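Local structure of aryl acylamidase (bacterium CSBL00001, 4YJ6) at residues A168-A172 with D173-P177. The protein probably hydrolyses the amide bond of N-acyl arylamines, as an aryl acylamidase of the amidase signature family. Sequence-based numbering, arbitrary orientation.
Sequences AALVA and DGIVP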
# COMPACT_ATOMS: atom_id res chain seq x y z
N ALA A 168 -4.73 1.78 -5.30
CA ALA A 168 -5.37 2.92 -4.69
C ALA A 168 -6.33 3.62 -5.67
O ALA A 168 -7.39 4.04 -5.27
CB ALA A 168 -4.32 3.93 -4.18
N ALA A 169 -5.94 3.74 -6.93
CA ALA A 169 -6.76 4.45 -7.92
C ALA A 169 -8.11 3.73 -8.11
O ALA A 169 -9.16 4.36 -8.12
CB ALA A 169 -6.00 4.56 -9.28
N LEU A 170 -8.10 2.41 -8.19
CA LEU A 170 -9.37 1.70 -8.31
C LEU A 170 -10.27 1.92 -7.10
O LEU A 170 -11.48 2.12 -7.25
CB LEU A 170 -9.16 0.19 -8.52
CG LEU A 170 -8.51 -0.18 -9.85
CD1 LEU A 170 -8.36 -1.73 -9.95
CD2 LEU A 170 -9.35 0.33 -11.03
N VAL A 171 -9.69 1.88 -5.90
CA VAL A 171 -10.48 2.07 -4.69
C VAL A 171 -10.98 3.52 -4.60
O VAL A 171 -12.13 3.73 -4.24
CB VAL A 171 -9.65 1.68 -3.43
CG1 VAL A 171 -10.40 2.03 -2.12
CG2 VAL A 171 -9.33 0.16 -3.53
N ALA A 172 -10.13 4.48 -4.93
CA ALA A 172 -10.51 5.89 -4.84
C ALA A 172 -11.58 6.26 -5.86
O ALA A 172 -12.34 7.22 -5.63
CB ALA A 172 -9.28 6.80 -5.00
N ASP A 173 -11.65 5.49 -6.94
CA ASP A 173 -12.62 5.77 -8.01
C ASP A 173 -13.88 4.94 -7.82
O ASP A 173 -14.78 4.97 -8.66
CB ASP A 173 -11.99 5.50 -9.38
CG ASP A 173 -12.69 6.26 -10.52
OD1 ASP A 173 -13.02 7.43 -10.32
OD2 ASP A 173 -12.90 5.67 -11.61
N GLY A 174 -13.96 4.19 -6.71
CA GLY A 174 -15.18 3.49 -6.36
C GLY A 174 -15.36 2.12 -7.04
O GLY A 174 -16.41 1.50 -6.88
N ILE A 175 -14.32 1.66 -7.75
CA ILE A 175 -14.47 0.53 -8.67
C ILE A 175 -14.47 -0.81 -7.93
O ILE A 175 -15.21 -1.70 -8.29
CB ILE A 175 -13.40 0.57 -9.75
CG1 ILE A 175 -13.64 1.79 -10.65
CG2 ILE A 175 -13.43 -0.72 -10.66
CD1 ILE A 175 -12.48 2.14 -11.54
N VAL A 176 -13.61 -0.95 -6.92
CA VAL A 176 -13.70 -2.05 -5.98
C VAL A 176 -13.54 -1.47 -4.57
O VAL A 176 -12.94 -0.39 -4.43
CB VAL A 176 -12.61 -3.12 -6.19
CG1 VAL A 176 -12.89 -3.99 -7.48
CG2 VAL A 176 -11.22 -2.47 -6.23
N PRO A 177 -14.07 -2.16 -3.55
CA PRO A 177 -14.02 -1.57 -2.19
C PRO A 177 -12.69 -1.80 -1.48
O PRO A 177 -12.38 -1.09 -0.53
CB PRO A 177 -15.15 -2.28 -1.44
CG PRO A 177 -15.26 -3.63 -2.18
CD PRO A 177 -14.96 -3.33 -3.61
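Leu170 and Ile175 meet across a Schellman motif, the local turn that closes the C-terminal end of helix 165-172 and leads the chain toward strand 178-183. Ile175 N reaches back to Leu170 O at 2.9 Å, in close line with the carbonyl bond. Inside this loop, Gly174 N bonds to Val171 O at 3.1 Å, but from above the carbonyl plane, 68° out of it. Asp173 N continues the helical pattern to Ala169 O at 3.0 Å and adds a weak bond to Leu170 O. Gly174 makes the reversal with a positive phi of 85°, a left-handed conformation that glycine adopts easily. Apolar side chains pack along one flank of the turn. Leu170 sets CG anti to its carbonyl carbon (chi1 -67°) and stretches CD1 on ahead; the side branch Leu170 CD2 then meets Ile175 CD1 at 3.7 Å as the two side chains cross. Nearer the backbone, Leu170 CB packs on Val176 CG2 at 4.1 Å. Val176 CG2 also lies 4.2 Å from Val171 CG2. The returning chain also offers Val176 O to Val171 CA in a nearly straight CA-H...O contact of 3.5 Å. Arg229 NH1 bonds to both Val171 O and Val176 O, tying helix end to exit loop, while Asp173 OD2 forms salt bridges with Arg41 and Arg493. The whole turn is buried: Leu170 and Ile175 pack against helix 27-45, Leu170 and Val176 against strand 80-84, and Ala172 against helix 190-195.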